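Local atomic coordinates of cleavage stimulation factor 77 (Encephalitozoon cuniculi, PDB entry 2UY1), a protein that probably acts in the nucleus as an mRNA-binding, HAT-repeat subunit of the machinery that cleaves the 3' ends of pre-mRNAs. Residues 318-323 against 449-454; 107-112 against 132-137; 168-173 against 206-211. All blocks are in the same frame, centred on the assembly; numbering follows the deposited sequence.

Contact 1: 318-323 against 449-454; sequences GPHVFI and LDLKIR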
loop_
_atom_site.group_PDB
_atom_site.type_symbol
_atom_site.label_atom_id
_atom_site.label_comp_id
_atom_site.label_asym_id
_atom_site.label_seq_id
_atom_site.Cartn_x
_atom_site.Cartn_y
_atom_site.Cartn_z
ATOM N N GLY A 318 -0.352 25.816 3.970
ATOM C CA GLY A 318 -1.352 24.764 4.162
ATOM C C GLY A 318 -0.902 23.737 5.185
ATOM O O GLY A 318 0.270 23.707 5.551
ATOM N N PRO A 319 -1.838 22.888 5.671
ATOM C CA PRO A 319 -1.476 21.899 6.678
ATOM C C PRO A 319 -0.171 21.044 6.440
ATOM O O PRO A 319 0.544 20.798 7.389
ATOM C CB PRO A 319 -2.708 21.002 6.785
ATOM C CG PRO A 319 -3.758 21.601 6.029
ATOM C CD PRO A 319 -3.284 22.900 5.384
ATOM N N HIS A 320 0.054 20.548 5.224
ATOM C CA HIS A 320 1.202 19.749 4.900
ATOM C C HIS A 320 2.516 20.415 5.302
ATOM O O HIS A 320 3.469 19.712 5.702
ATOM C CB HIS A 320 1.188 19.491 3.416
ATOM C CG HIS A 320 0.242 18.401 2.967
ATOM N ND1 HIS A 320 -1.046 18.665 2.537
ATOM C CD2 HIS A 320 0.422 17.067 2.827
ATOM C CE1 HIS A 320 -1.619 17.536 2.153
ATOM N NE2 HIS A 320 -0.750 16.555 2.327
ATOM N N VAL A 321 2.561 21.760 5.236
ATOM C CA VAL A 321 3.809 22.514 5.512
ATOM C C VAL A 321 4.159 22.412 7.002
ATOM O O VAL A 321 5.285 22.108 7.319
ATOM C CB VAL A 321 3.805 23.979 4.910
ATOM C CG1 VAL A 321 5.128 24.669 5.142
ATOM C CG2 VAL A 321 3.516 23.984 3.435
ATOM N N PHE A 322 3.160 22.572 7.881
ATOM C CA PHE A 322 3.260 22.279 9.354
ATOM C C PHE A 322 3.686 20.850 9.646
ATOM O O PHE A 322 4.606 20.656 10.394
ATOM C CB PHE A 322 1.953 22.646 10.131
ATOM C CG PHE A 322 1.599 24.113 10.079
ATOM C CD1 PHE A 322 2.125 25.018 10.998
ATOM C CD2 PHE A 322 0.774 24.597 9.079
ATOM C CE1 PHE A 322 1.850 26.384 10.900
ATOM C CE2 PHE A 322 0.486 25.970 8.970
ATOM C CZ PHE A 322 0.989 26.864 9.919
ATOM N N ILE A 323 3.008 19.861 9.056
ATOM C CA ILE A 323 3.371 18.458 9.271
ATOM C C ILE A 323 4.792 18.155 8.832
ATOM O O ILE A 323 5.567 17.526 9.569
ATOM C CB ILE A 323 2.409 17.472 8.454
ATOM C CG1 ILE A 323 0.909 17.722 8.840
ATOM C CG2 ILE A 323 2.852 16.088 8.746
ATOM C CD1 ILE A 323 -0.152 17.131 7.795
ATOM N N LEU A 449 3.503 12.980 1.468
ATOM C CA LEU A 449 2.221 12.430 1.882
ATOM C C LEU A 449 1.290 12.309 0.680
ATOM O O LEU A 449 1.704 11.720 -0.319
ATOM C CB LEU A 449 1.670 13.196 3.070
ATOM C CG LEU A 449 2.602 13.127 4.291
ATOM C CD1 LEU A 449 1.746 13.722 5.391
ATOM C CD2 LEU A 449 3.056 11.739 4.678
ATOM N N ASP A 450 0.105 12.908 0.708
ATOM C CA ASP A 450 -0.781 12.902 -0.504
ATOM C C ASP A 450 -0.506 14.092 -1.478
ATOM O O ASP A 450 -1.243 14.291 -2.430
ATOM C CB ASP A 450 -2.238 12.942 -0.051
ATOM C CG ASP A 450 -2.518 14.152 0.813
ATOM O OD1 ASP A 450 -1.937 14.211 1.903
ATOM O OD2 ASP A 450 -3.238 15.064 0.367
ATOM N N LEU A 451 0.531 14.908 -1.244
ATOM C CA LEU A 451 0.838 15.972 -2.207
ATOM C C LEU A 451 1.732 15.372 -3.281
ATOM O O LEU A 451 2.791 14.796 -2.935
ATOM C CB LEU A 451 1.642 17.093 -1.571
ATOM C CG LEU A 451 0.951 18.080 -0.663
ATOM C CD1 LEU A 451 1.975 19.017 -0.067
ATOM C CD2 LEU A 451 -0.081 18.845 -1.461
ATOM N N LYS A 452 1.303 15.463 -4.553
ATOM C CA LYS A 452 2.027 14.856 -5.677
ATOM C C LYS A 452 2.245 15.931 -6.723
ATOM O O LYS A 452 1.364 16.727 -6.971
ATOM C CB LYS A 452 1.236 13.724 -6.353
ATOM C CG LYS A 452 0.663 12.611 -5.468
ATOM C CD LYS A 452 1.758 11.989 -4.610
ATOM C CE LYS A 452 1.636 10.457 -4.523
ATOM N NZ LYS A 452 0.350 10.160 -3.927
ATOM N N ILE A 453 3.430 15.943 -7.321
ATOM C CA ILE A 453 3.714 16.730 -8.520
ATOM C C ILE A 453 2.889 16.147 -9.699
ATOM O O ILE A 453 2.694 14.936 -9.769
ATOM C CB ILE A 453 5.189 16.526 -8.876
ATOM C CG1 ILE A 453 6.108 17.180 -7.828
ATOM C CG2 ILE A 453 5.506 16.967 -10.313
ATOM C CD1 ILE A 453 7.576 16.791 -8.040
ATOM N N ARG A 454 2.429 16.987 -10.612
ATOM C CA ARG A 454 2.006 16.470 -11.916
ATOM C C ARG A 454 2.219 17.489 -13.052
ATOM O O ARG A 454 2.217 18.704 -12.854
ATOM C CB ARG A 454 0.555 16.108 -11.872
ATOM C CG ARG A 454 -0.313 17.275 -11.970
ATOM C CD ARG A 454 -1.717 16.934 -11.493
ATOM N NE ARG A 454 -2.131 15.533 -11.721
ATOM C CZ ARG A 454 -2.623 15.023 -12.855
ATOM N NH1 ARG A 454 -2.732 15.764 -13.973
ATOM N NH2 ARG A 454 -2.990 13.742 -12.861
#
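The imidazole of His320 is held on two sides by the loop segment 449-454: Leu451 lies over one ring face and the carboxylate of Asp450 meets the ring edge. Leu451 and His320 reach toward each other from opposite directions. CG of Leu451 stands 3.6 Å from the centroid of the His320 ring and only 5° off the ring normal, a CH-pi contact almost exactly over the centre, while Leu451 CD1 comes within 3.5 Å of His320 CG. At the edge, His320 NE2 donates to Asp450 OD1 at 2.7 Å. The acceptor lies nearly in the ring plane, yet the N-H approaches from above the carboxylate plane, the two planes being turned 44° apart. With its CG set between backbone N and carbonyl carbon (chi1 57°), Asp450 turns its carboxylate back to the ring. Leu449 adds its CB near the same edge, and its CD1 rests 4.3 Å from CG2 of Ile323, one turn further along helix 319-333. Leu355 of helix 354-367 also touches His320 and Ile323, and helix 282-300 packs against Leu451. This largely buried His-carboxylate hydrogen bond joins the loop after helix 434-446 to the start of helix 319-333. Histidine suits this place because it offers a flat face to leucine and an N-H to aspartate; the nearby carboxylate would probably raise the imidazole's pKa and favour its protonated form.

Contact 2: 107-112 against 132-137; sequences KIRNGY and NFELEL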
loop_
_atom_site.group_PDB
_atom_site.type_symbol
_atom_site.label_atom_id
_atom_site.label_comp_id
_atom_site.label_asym_id
_atom_site.label_seq_id
_atom_site.Cartn_x
_atom_site.Cartn_y
_atom_site.Cartn_z
ATOM N N LYS A 107 34.312 3.548 -51.622
ATOM C CA LYS A 107 33.191 4.154 -50.935
ATOM C C LYS A 107 32.112 3.145 -50.509
ATOM O O LYS A 107 31.673 3.152 -49.375
ATOM C CB LYS A 107 32.607 5.278 -51.796
ATOM C CG LYS A 107 33.524 6.524 -51.881
ATOM C CD LYS A 107 33.520 7.285 -50.558
ATOM C CE LYS A 107 34.402 8.531 -50.606
ATOM N NZ LYS A 107 33.807 9.575 -49.676
ATOM N N ILE A 108 31.676 2.296 -51.420
ATOM C CA ILE A 108 30.736 1.241 -51.076
ATOM C C ILE A 108 31.294 0.238 -50.062
ATOM O O ILE A 108 30.575 -0.249 -49.190
ATOM C CB ILE A 108 30.296 0.521 -52.320
ATOM C CG1 ILE A 108 29.532 1.501 -53.188
ATOM C CG2 ILE A 108 29.441 -0.670 -51.954
ATOM C CD1 ILE A 108 29.136 0.954 -54.506
ATOM N N ARG A 109 32.569 -0.092 -50.165
ATOM C CA ARG A 109 33.109 -0.889 -49.120
ATOM C C ARG A 109 33.066 -0.193 -47.757
ATOM O O ARG A 109 32.785 -0.852 -46.782
ATOM C CB ARG A 109 34.495 -1.416 -49.453
ATOM C CG ARG A 109 34.760 -2.709 -48.751
ATOM C CD ARG A 109 36.124 -3.263 -49.101
ATOM N NE ARG A 109 36.052 -3.975 -50.367
ATOM C CZ ARG A 109 36.850 -3.767 -51.396
ATOM N NH1 ARG A 109 37.841 -2.884 -51.305
ATOM N NH2 ARG A 109 36.688 -4.492 -52.493
ATOM N N ASN A 110 33.336 1.119 -47.667
ATOM C CA ASN A 110 33.362 1.770 -46.348
ATOM C C ASN A 110 31.928 1.844 -45.789
ATOM O O ASN A 110 31.725 1.666 -44.581
ATOM C CB ASN A 110 33.995 3.165 -46.400
ATOM C CG ASN A 110 34.002 3.891 -44.998
ATOM O OD1 ASN A 110 33.321 4.912 -44.814
ATOM N ND2 ASN A 110 34.783 3.358 -44.027
ATOM N N GLY A 111 30.965 2.083 -46.681
ATOM C CA GLY A 111 29.535 2.095 -46.382
ATOM C C GLY A 111 29.040 0.788 -45.764
ATOM O O GLY A 111 28.471 0.811 -44.667
ATOM N N TYR A 112 29.256 -0.337 -46.467
ATOM C CA TYR A 112 28.969 -1.677 -45.927
ATOM C C TYR A 112 29.624 -1.952 -44.587
ATOM O O TYR A 112 29.040 -2.614 -43.739
ATOM C CB TYR A 112 29.405 -2.796 -46.874
ATOM C CG TYR A 112 28.395 -3.035 -47.933
ATOM C CD1 TYR A 112 27.070 -3.334 -47.594
ATOM C CD2 TYR A 112 28.723 -2.898 -49.275
ATOM C CE1 TYR A 112 26.110 -3.476 -48.542
ATOM C CE2 TYR A 112 27.768 -3.094 -50.230
ATOM C CZ TYR A 112 26.458 -3.390 -49.859
ATOM O OH TYR A 112 25.501 -3.573 -50.816
ATOM N N ASN A 132 27.516 -10.512 -51.723
ATOM C CA ASN A 132 27.310 -10.420 -53.169
ATOM C C ASN A 132 28.249 -9.472 -53.879
ATOM O O ASN A 132 28.695 -9.751 -54.994
ATOM C CB ASN A 132 25.906 -9.960 -53.461
ATOM C CG ASN A 132 24.906 -11.044 -53.205
ATOM O OD1 ASN A 132 25.301 -12.182 -52.976
ATOM N ND2 ASN A 132 23.613 -10.723 -53.272
ATOM N N PHE A 133 28.554 -8.358 -53.222
ATOM C CA PHE A 133 29.384 -7.305 -53.766
ATOM C C PHE A 133 30.874 -7.733 -53.803
ATOM O O PHE A 133 31.586 -7.498 -54.790
ATOM C CB PHE A 133 29.185 -6.096 -52.860
ATOM C CG PHE A 133 30.203 -5.045 -53.013
ATOM C CD1 PHE A 133 30.162 -4.172 -54.101
ATOM C CD2 PHE A 133 31.202 -4.897 -52.064
ATOM C CE1 PHE A 133 31.109 -3.153 -54.246
ATOM C CE2 PHE A 133 32.155 -3.887 -52.210
ATOM C CZ PHE A 133 32.110 -3.020 -53.302
ATOM N N GLU A 134 31.349 -8.309 -52.703
ATOM C CA GLU A 134 32.751 -8.720 -52.591
ATOM C C GLU A 134 33.116 -9.888 -53.505
ATOM O O GLU A 134 34.259 -9.959 -53.994
ATOM C CB GLU A 134 33.121 -9.062 -51.134
ATOM C CG GLU A 134 33.143 -7.861 -50.156
ATOM C CD GLU A 134 34.280 -6.868 -50.404
ATOM O OE1 GLU A 134 35.133 -7.110 -51.307
ATOM O OE2 GLU A 134 34.330 -5.837 -49.667
ATOM N N LEU A 135 32.186 -10.841 -53.632
ATOM C CA LEU A 135 32.372 -12.083 -54.402
ATOM C C LEU A 135 32.373 -11.741 -55.886
ATOM O O LEU A 135 33.147 -12.311 -56.671
ATOM C CB LEU A 135 31.250 -13.080 -54.125
ATOM C CG LEU A 135 31.184 -13.734 -52.748
ATOM C CD1 LEU A 135 30.042 -14.729 -52.725
ATOM C CD2 LEU A 135 32.548 -14.391 -52.356
ATOM N N GLU A 136 31.501 -10.811 -56.263
ATOM C CA GLU A 136 31.416 -10.314 -57.638
ATOM C C GLU A 136 32.777 -9.794 -58.100
ATOM O O GLU A 136 33.192 -10.091 -59.200
ATOM C CB GLU A 136 30.322 -9.241 -57.740
ATOM C CG GLU A 136 29.883 -8.837 -59.141
ATOM C CD GLU A 136 30.874 -7.899 -59.860
ATOM O OE1 GLU A 136 31.555 -7.052 -59.192
ATOM O OE2 GLU A 136 30.950 -8.013 -61.118
ATOM N N LEU A 137 33.466 -9.028 -57.244
ATOM C CA LEU A 137 34.796 -8.531 -57.536
ATOM C C LEU A 137 35.833 -9.670 -57.737
ATOM O O LEU A 137 36.733 -9.572 -58.611
ATOM C CB LEU A 137 35.304 -7.602 -56.393
ATOM C CG LEU A 137 34.368 -6.486 -55.864
ATOM C CD1 LEU A 137 35.021 -5.503 -54.826
ATOM C CD2 LEU A 137 33.746 -5.744 -57.000
#
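Two successive helices, 101-116 and 123-137, pack here as antiparallel neighbours, consistent with the TPR-clan family of this protein, their local axes 11.6 Å apart at closest approach and inclined at 146°. Phe133 supplies the apolar centre. Its CG is anti to the backbone N (chi1 164°), which carries the ring across to helix 101-116, where CG2 of Ile108 sits over one face, 4.0 Å from the centroid of the Phe133 ring and displaced toward the rim. Tyr112, one turn on from Ile108, meets the same ring obliquely, with its CE2 4.2 Å from Phe133 CG. Beside this apolar patch runs a salt bridge. Arg109, bent at chi3, presents the NE side of its guanidinium to Glu134. Arg109 NE donates to the syn lone pair of Glu134 OE2 at 2.6 Å, and Arg109 NH2 makes a longer bond of 3.3 Å to Glu134 OE1. The two planes lie only 22° apart, and the short bond and the longer one together probably limit rotation of the groups. Leu137 borders the guanidinium edge. Ile92 of helix 85-94 packs on Ile108 and Tyr112, while Ile145 and Val146 of helix 139-168 touch Glu134. Branched and aromatic residues fill the space between the helices, and beside them the partly exposed Arg109 satisfies the buried carboxylate of Glu134, an arrangement in keeping with the antiparallel helix pairs of an alpha-solenoid.

Contact 3: 168-173 against 206-211; sequences RGWSVK and LDSFYY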
loop_
_atom_site.group_PDB
_atom_site.type_symbol
_atom_site.label_atom_id
_atom_site.label_comp_id
_atom_site.label_asym_id
_atom_site.label_seq_id
_atom_site.Cartn_x
_atom_site.Cartn_y
_atom_site.Cartn_z
ATOM N N ARG A 168 10.452 -1.759 -30.818
ATOM C CA ARG A 168 9.077 -2.225 -31.124
ATOM C C ARG A 168 8.041 -1.800 -30.066
ATOM O O ARG A 168 6.861 -1.592 -30.394
ATOM C CB ARG A 168 9.020 -3.745 -31.414
ATOM C CG ARG A 168 9.932 -4.229 -32.648
ATOM C CD ARG A 168 9.815 -5.691 -32.896
ATOM N NE ARG A 168 10.071 -5.969 -34.318
ATOM C CZ ARG A 168 9.987 -7.175 -34.888
ATOM N NH1 ARG A 168 9.637 -8.245 -34.181
ATOM N NH2 ARG A 168 10.264 -7.315 -36.201
ATOM N N GLY A 169 8.493 -1.591 -28.817
ATOM C CA GLY A 169 7.601 -1.219 -27.728
ATOM C C GLY A 169 7.954 0.157 -27.192
ATOM O O GLY A 169 7.734 0.452 -26.070
ATOM N N TRP A 170 8.482 0.995 -28.054
ATOM C CA TRP A 170 9.004 2.294 -27.717
ATOM C C TRP A 170 8.136 3.065 -26.789
ATOM O O TRP A 170 6.983 3.339 -27.083
ATOM C CB TRP A 170 9.198 3.107 -29.001
ATOM C CG TRP A 170 10.001 4.361 -28.864
ATOM C CD1 TRP A 170 9.582 5.603 -29.143
ATOM C CD2 TRP A 170 11.401 4.480 -28.500
ATOM N NE1 TRP A 170 10.614 6.533 -28.981
ATOM C CE2 TRP A 170 11.744 5.860 -28.603
ATOM C CE3 TRP A 170 12.371 3.567 -28.088
ATOM C CZ2 TRP A 170 13.039 6.373 -28.255
ATOM C CZ3 TRP A 170 13.645 4.037 -27.786
ATOM C CH2 TRP A 170 13.967 5.464 -27.843
ATOM N N SER A 171 8.755 3.547 -25.714
ATOM C CA SER A 171 8.022 4.221 -24.675
ATOM C C SER A 171 9.094 4.821 -23.810
ATOM O O SER A 171 10.286 4.515 -23.957
ATOM C CB SER A 171 7.141 3.257 -23.877
ATOM O OG SER A 171 7.933 2.298 -23.271
ATOM N N VAL A 172 8.675 5.718 -22.944
ATOM C CA VAL A 172 9.636 6.248 -21.948
ATOM C C VAL A 172 10.324 5.122 -21.235
ATOM O O VAL A 172 11.555 5.113 -21.151
ATOM C CB VAL A 172 8.973 7.239 -20.992
ATOM C CG1 VAL A 172 9.989 7.800 -19.922
ATOM C CG2 VAL A 172 8.435 8.406 -21.834
ATOM N N LYS A 173 9.551 4.147 -20.780
ATOM C CA LYS A 173 10.119 3.068 -20.033
ATOM C C LYS A 173 11.095 2.228 -20.848
ATOM O O LYS A 173 12.152 1.841 -20.331
ATOM C CB LYS A 173 8.986 2.199 -19.453
ATOM C CG LYS A 173 9.485 1.038 -18.681
ATOM C CD LYS A 173 8.260 0.224 -18.372
ATOM C CE LYS A 173 8.618 -1.144 -17.824
ATOM N NZ LYS A 173 8.305 -1.193 -16.358
ATOM N N LEU A 206 15.206 12.619 -26.015
ATOM C CA LEU A 206 14.733 13.982 -25.867
ATOM C C LEU A 206 13.874 14.458 -27.009
ATOM O O LEU A 206 12.864 15.128 -26.776
ATOM C CB LEU A 206 15.934 14.944 -25.777
ATOM C CG LEU A 206 16.817 15.073 -24.532
ATOM C CD1 LEU A 206 17.466 16.508 -24.506
ATOM C CD2 LEU A 206 16.058 14.809 -23.282
ATOM N N ASP A 207 14.251 14.137 -28.263
ATOM C CA ASP A 207 13.453 14.530 -29.421
ATOM C C ASP A 207 12.197 13.727 -29.473
ATOM O O ASP A 207 11.131 14.294 -29.702
ATOM C CB ASP A 207 14.241 14.286 -30.706
ATOM C CG ASP A 207 14.131 15.370 -31.692
ATOM O OD1 ASP A 207 13.207 15.270 -32.527
ATOM O OD2 ASP A 207 15.011 16.293 -31.698
ATOM N N SER A 208 12.308 12.403 -29.249
ATOM C CA SER A 208 11.111 11.533 -29.374
ATOM C C SER A 208 10.037 11.830 -28.293
ATOM O O SER A 208 8.824 11.778 -28.528
ATOM C CB SER A 208 11.494 10.017 -29.389
ATOM O OG SER A 208 10.319 9.166 -29.338
ATOM N N PHE A 209 10.485 12.111 -27.073
ATOM C CA PHE A 209 9.593 12.428 -25.953
ATOM C C PHE A 209 9.912 13.841 -25.389
ATOM O O PHE A 209 10.149 14.028 -24.204
ATOM C CB PHE A 209 9.786 11.380 -24.838
ATOM C CG PHE A 209 9.517 9.958 -25.283
ATOM C CD1 PHE A 209 8.203 9.549 -25.556
ATOM C CD2 PHE A 209 10.555 9.030 -25.404
ATOM C CE1 PHE A 209 7.941 8.255 -25.969
ATOM C CE2 PHE A 209 10.293 7.742 -25.812
ATOM C CZ PHE A 209 8.999 7.372 -26.132
ATOM N N TYR A 210 9.917 14.823 -26.272
ATOM C CA TYR A 210 10.327 16.171 -25.933
ATOM C C TYR A 210 9.542 16.837 -24.761
ATOM O O TYR A 210 9.985 17.782 -24.167
ATOM C CB TYR A 210 10.202 17.043 -27.196
ATOM C CG TYR A 210 8.794 17.144 -27.743
ATOM C CD1 TYR A 210 7.908 18.093 -27.273
ATOM C CD2 TYR A 210 8.366 16.299 -28.769
ATOM C CE1 TYR A 210 6.631 18.165 -27.769
ATOM C CE2 TYR A 210 7.136 16.380 -29.275
ATOM C CZ TYR A 210 6.263 17.310 -28.761
ATOM O OH TYR A 210 5.005 17.339 -29.257
ATOM N N TYR A 211 8.391 16.300 -24.441
ATOM C CA TYR A 211 7.381 16.921 -23.563
ATOM C C TYR A 211 7.409 16.245 -22.200
ATOM O O TYR A 211 6.767 16.713 -21.258
ATOM C CB TYR A 211 5.992 16.774 -24.216
ATOM C CG TYR A 211 5.750 15.311 -24.626
ATOM C CD1 TYR A 211 5.434 14.354 -23.662
ATOM C CD2 TYR A 211 5.882 14.883 -25.959
ATOM C CE1 TYR A 211 5.271 12.994 -23.973
ATOM C CE2 TYR A 211 5.697 13.482 -26.292
ATOM C CZ TYR A 211 5.367 12.581 -25.262
ATOM O OH TYR A 211 5.182 11.245 -25.466
#
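Trp170 lays one face of its indole against the outer end of the Phe209 ring. The planes lie 25° apart and are so offset that little of one ring lies over the other, with centroids of the Trp170 pyrrole ring and the Phe209 ring 4.8 Å apart; Phe209 CZ lies 3.5 Å from Trp170 CD1. With chi1 at -167° the indole extends away from its own backbone nitrogen, and chi2 then turns NE1 to the end of helix 191-208. There Trp170 NE1 donates to Ser208 OG at 2.7 Å, with the acceptor in the indole plane and an N-H...O angle of 177°, practically straight. Ser208 OG also stands over one face of Phe209, and CG2 of Val172 covers the opposite face in a CH-pi contact 4.0 Å from the centroid of the Phe209 ring. Ser171 N-caps helix 172-183, its OG bonding to Asn174 N. The turn between helices 139-168 and 172-183 thus meets the C-terminal end of helix 191-208. Tryptophan joins a broad apolar face to one edge N-H, serine offers an acceptor oxygen on a short side chain that fits beside the phenyl ring, and valine offers a compact methyl. The straight bond satisfies the indole N-H and probably helps to set the indole's rotation, alongside its packing on Phe209.

How the contacts relate
The three contacts follow one another along the chain, contact 2 closing before contact 3 opens and contact 3 before contact 1. They are spread over an elongated, largely helical molecule without strands: contacts 1 and 2 lie on opposite sides of its centre with their own centres about 65 Å apart, whereas contact 3 is nearer the middle, about 35 Å from contact 2 and about 30 Å from contact 1 between centres. None touches another; even contacts 1 and 3 keep their nearest atoms about 9 Å apart. Contact 2 joins neighbouring helices and contact 3 joins helix ends, but contact 1 brings a loop near the end of the modelled chain back onto a helix over a hundred residues earlier.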